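Local structure of 4-hydroxy-3-methylbut-2-enyl diphosphate reductase (Aquifex aeolicus, 3DNF) at residues B[208-213]-B[233-238]; B[214-219]-B[258-263]. The protein catalyses the last step of the non-mevalonate isoprenoid pathway, reducing (E)-4-hydroxy-3-methylbut-2-enyl diphosphate to isopentenyl and dimethylallyl diphosphate with an iron-sulfur cluster. All coordinates share one frame; numbering follows the deposited sequence.

Overall arrangement
Both interactions belong to one four-stranded parallel sheet and share strand 212-216, contacting it on opposite edges: interaction 1 brings in the start of strand 238-241, interaction 2 the strand 257-262. Their centres are 12 Å apart, and they meet where Val212 O lies 2.8 Å from Gly259 N, a probable hydrogen bond. Interaction 1 is partly buried, with Pro208 and Leu234 exposed at its outer end, and combines one firm backbone bond with weak bonds from two asparagine amides, between loops at the edge of the sheet. Interaction 2 is wholly buried; regular backbone bonds and aliphatic side chains dominate it. It also runs toward the predicted diphosphate-binding residues Ser221 and Ser265, whereas interaction 1 lies away from the annotated sites.

Interaction 1. Residues B[208-213]-B[233-238]; sequences PEVDVM and ELNPNT
Asn235 and Asn237 reach across to the backbone of 210-213 where a beta-alpha-beta unit closes: strand 212-216 leads into helix 222-234, and the chain returns to begin the parallel strand 238-241. Chi1 of Asn235 (-175°) sets its amide opposite the backbone N, directed at the other segment. There ND2 makes a weak bond to Asp211 O at 3.4 Å and a further hydrogen bond to Ala207 O, while OD1 accepts from Asn237 N (2.8 Å) in an Asx turn. Asparagine suits this place because one short amide serves both loops. Cut back to an alanine, this position would probably leave Asn237 N without its side-chain acceptor and Ala207 O and Asp211 O without this amide donor, and the turn less firmly held. Asn237 swings its CG beside its own N (chi1 -57°), and its ND2 adds a second weak bond to Asp211 O. The parallel pairing starts with Met213 N donating to Asn237 O at 2.9 Å. Farther out, Pro208 CG meets Leu234 CB in a small apolar contact. The beta-branched Thr238, suited to an extended strand, lies side by side with Met213, its OG1 3.4 Å from Met213 CB and hydrogen-bonded to Ser231 OG.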
# COMPACT_ATOMS: atom_id res chain seq x y z
N PRO B 208 -12.32 23.97 20.68
CA PRO B 208 -11.65 25.01 21.49
C PRO B 208 -12.22 26.43 21.31
O PRO B 208 -11.85 27.34 22.05
CB PRO B 208 -10.19 24.95 21.01
CG PRO B 208 -10.12 23.77 20.03
CD PRO B 208 -11.51 23.61 19.51
N GLU B 209 -13.13 26.58 20.36
CA GLU B 209 -13.65 27.87 19.92
C GLU B 209 -14.99 28.19 20.59
O GLU B 209 -15.66 29.17 20.24
CB GLU B 209 -13.81 27.81 18.40
CG GLU B 209 -13.73 29.12 17.64
CD GLU B 209 -13.75 28.91 16.12
OE1 GLU B 209 -12.99 29.62 15.42
OE2 GLU B 209 -14.51 28.03 15.64
N VAL B 210 -15.39 27.34 21.55
CA VAL B 210 -16.65 27.48 22.30
C VAL B 210 -16.44 27.14 23.78
O VAL B 210 -15.45 26.52 24.14
CB VAL B 210 -17.81 26.57 21.72
CG1 VAL B 210 -18.18 26.94 20.28
CG2 VAL B 210 -17.48 25.08 21.84
N ASP B 211 -17.38 27.55 24.63
CA ASP B 211 -17.31 27.24 26.06
C ASP B 211 -17.70 25.81 26.39
O ASP B 211 -17.01 25.13 27.15
CB ASP B 211 -18.15 28.23 26.87
CG ASP B 211 -17.48 29.63 26.90
OD1 ASP B 211 -16.17 29.62 27.32
OD2 ASP B 211 -18.26 30.73 26.49
N VAL B 212 -18.82 25.34 25.83
CA VAL B 212 -19.28 23.98 26.06
C VAL B 212 -19.52 23.30 24.72
O VAL B 212 -20.02 23.93 23.79
CB VAL B 212 -20.58 23.92 26.92
CG1 VAL B 212 -21.57 25.02 26.51
CG2 VAL B 212 -21.27 22.55 26.83
N MET B 213 -19.13 22.03 24.66
CA MET B 213 -19.39 21.16 23.53
C MET B 213 -20.44 20.12 23.90
O MET B 213 -20.31 19.43 24.91
CB MET B 213 -18.09 20.48 23.09
CG MET B 213 -17.26 21.29 22.09
SD MET B 213 -18.17 21.66 20.56
CE MET B 213 -18.31 20.07 19.74
N GLU B 233 -11.07 15.86 24.74
CA GLU B 233 -9.63 16.06 24.73
C GLU B 233 -9.24 17.52 24.48
O GLU B 233 -8.21 17.99 24.97
CB GLU B 233 -9.01 15.17 23.66
CG GLU B 233 -7.50 15.25 23.53
CD GLU B 233 -6.98 14.44 22.36
OE1 GLU B 233 -7.70 13.53 21.89
OE2 GLU B 233 -5.84 14.72 21.92
N LEU B 234 -10.07 18.23 23.71
CA LEU B 234 -9.78 19.63 23.34
C LEU B 234 -10.57 20.66 24.15
O LEU B 234 -10.25 21.85 24.13
CB LEU B 234 -10.02 19.86 21.85
CG LEU B 234 -9.22 19.03 20.84
CD1 LEU B 234 -9.82 19.18 19.44
CD2 LEU B 234 -7.75 19.39 20.85
N ASN B 235 -11.60 20.18 24.85
CA ASN B 235 -12.45 21.03 25.67
C ASN B 235 -13.10 20.13 26.75
O ASN B 235 -13.94 19.25 26.42
CB ASN B 235 -13.54 21.72 24.79
CG ASN B 235 -14.38 22.72 25.62
OD1 ASN B 235 -14.56 22.52 26.92
ND2 ASN B 235 -14.88 23.71 24.96
N PRO B 236 -12.70 20.33 28.05
CA PRO B 236 -13.23 19.52 29.18
C PRO B 236 -14.77 19.54 29.30
O PRO B 236 -15.39 18.56 29.72
CB PRO B 236 -12.55 20.18 30.42
CG PRO B 236 -12.14 21.53 29.97
CD PRO B 236 -11.72 21.37 28.52
N ASN B 237 -15.37 20.66 28.84
CA ASN B 237 -16.82 20.85 28.95
C ASN B 237 -17.57 20.22 27.78
O ASN B 237 -18.52 20.81 27.26
CB ASN B 237 -17.14 22.33 29.09
CG ASN B 237 -16.44 22.97 30.28
OD1 ASN B 237 -16.58 22.45 31.42
ND2 ASN B 237 -15.74 23.98 30.07
N THR B 238 -17.11 19.03 27.38
CA THR B 238 -17.82 18.24 26.40
C THR B 238 -18.73 17.27 27.18
O THR B 238 -18.30 16.62 28.14
CB THR B 238 -16.88 17.46 25.46
OG1 THR B 238 -16.03 18.37 24.76
CG2 THR B 238 -17.68 16.61 24.44

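Interaction 2. Residues B[214-219]-B[258-263]; sequences IIIGGK and VGISAG
Ile214 and Ile216 pair with Ile260 and Ala262 in the middle of a parallel beta-sheet, where strands 212-216 and 257-262 run side by side at 19°. Four backbone bonds join them. Ile214 N donates to Gly259 O at 2.7 Å, and Ile214 O accepts from Ser261 N at 2.8 Å. Ile216 repeats the pattern: its N donates to Ser261 O at 2.9 Å, and its O receives Gly263 N at 2.8 Å. Thus both polar backbone atoms of each isoleucine are satisfied by this neighbour, whereas the intervening Ile215 bonds Tyr239 and Ile241 on the other edge. The carbonyls also receive CA-H contacts, such as Ile260 CA to Ile214 O at 3.3 Å. Beta-branched isoleucines favour extended backbone and give the buried sheet an apolar surface. Helix 268-281 covers the face bearing Ile216, Ile260 and Ala262; Ile215 on the reverse face meets helix 222-234. The small side chain of Ala262 fits beneath helix 268-281, Ala262 CB lying 4.0 Å from Ile216 CB. Gly217 has backbone angles at which a CB would press on the preceding carbonyl O, so glycine suits the strand's exit. At the end of strand 257-262, Gly263 lies close to Ser221 and Ser265, predicted to bind the diphosphate substrate. Within the sheet, the side chains of Ile216 and Ile260 cross obliquely, CD1 of Ile216 resting 3.5 Å from CG2 of Ile260.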
# COMPACT_ATOMS: atom_id res chain seq x y z
N ILE B 214 -21.49 20.03 23.08
CA ILE B 214 -22.50 18.98 23.18
C ILE B 214 -22.38 18.00 22.01
O ILE B 214 -22.43 18.40 20.85
CB ILE B 214 -23.96 19.55 23.20
CG1 ILE B 214 -24.12 20.62 24.30
CG2 ILE B 214 -25.00 18.42 23.33
CD1 ILE B 214 -23.80 20.16 25.74
N ILE B 215 -22.21 16.72 22.34
CA ILE B 215 -22.11 15.65 21.35
C ILE B 215 -23.34 14.74 21.49
O ILE B 215 -23.57 14.15 22.56
CB ILE B 215 -20.78 14.83 21.49
CG1 ILE B 215 -19.53 15.73 21.31
CG2 ILE B 215 -20.77 13.60 20.57
CD1 ILE B 215 -19.43 16.48 19.97
N ILE B 216 -24.14 14.65 20.43
CA ILE B 216 -25.38 13.89 20.47
C ILE B 216 -25.23 12.54 19.75
O ILE B 216 -24.55 12.43 18.72
CB ILE B 216 -26.57 14.70 19.86
CG1 ILE B 216 -26.66 16.09 20.48
CG2 ILE B 216 -27.90 13.95 20.06
CD1 ILE B 216 -27.37 17.09 19.58
N GLY B 217 -25.85 11.50 20.31
CA GLY B 217 -25.86 10.18 19.68
C GLY B 217 -26.10 9.06 20.66
O GLY B 217 -25.95 9.23 21.88
N GLY B 218 -26.48 7.89 20.13
CA GLY B 218 -26.67 6.71 20.97
C GLY B 218 -25.34 6.32 21.59
O GLY B 218 -24.30 6.50 20.96
N LYS B 219 -25.39 5.81 22.82
CA LYS B 219 -24.19 5.38 23.57
C LYS B 219 -23.44 4.23 22.88
O LYS B 219 -22.22 4.15 22.94
CB LYS B 219 -24.54 4.93 24.99
CG LYS B 219 -25.19 5.98 25.88
CD LYS B 219 -25.67 5.38 27.20
CE LYS B 219 -26.47 6.42 27.98
NZ LYS B 219 -27.07 5.90 29.23
N VAL B 258 -21.94 28.07 22.59
CA VAL B 258 -22.18 26.63 22.71
C VAL B 258 -21.98 25.94 21.37
O VAL B 258 -22.51 26.38 20.35
CB VAL B 258 -23.62 26.31 23.20
CG1 VAL B 258 -23.81 24.79 23.40
CG2 VAL B 258 -23.95 27.08 24.47
N GLY B 259 -21.20 24.86 21.37
CA GLY B 259 -21.06 24.00 20.20
C GLY B 259 -21.87 22.72 20.28
O GLY B 259 -21.95 22.08 21.33
N ILE B 260 -22.49 22.34 19.16
CA ILE B 260 -23.24 21.09 19.07
C ILE B 260 -22.78 20.28 17.87
O ILE B 260 -22.70 20.79 16.73
CB ILE B 260 -24.78 21.30 18.92
CG1 ILE B 260 -25.35 22.10 20.09
CG2 ILE B 260 -25.50 19.96 18.79
CD1 ILE B 260 -26.82 22.48 19.92
N SER B 261 -22.48 19.01 18.11
CA SER B 261 -22.40 18.06 17.01
C SER B 261 -23.14 16.79 17.34
O SER B 261 -23.71 16.65 18.43
CB SER B 261 -20.96 17.77 16.63
OG SER B 261 -20.94 17.19 15.33
N ALA B 262 -23.16 15.88 16.38
CA ALA B 262 -23.89 14.62 16.52
C ALA B 262 -23.23 13.56 15.69
O ALA B 262 -22.64 13.87 14.65
CB ALA B 262 -25.34 14.81 16.06
N GLY B 263 -23.37 12.31 16.14
CA GLY B 263 -22.91 11.11 15.42
C GLY B 263 -23.72 10.83 14.15
O GLY B 263 -24.71 11.51 13.86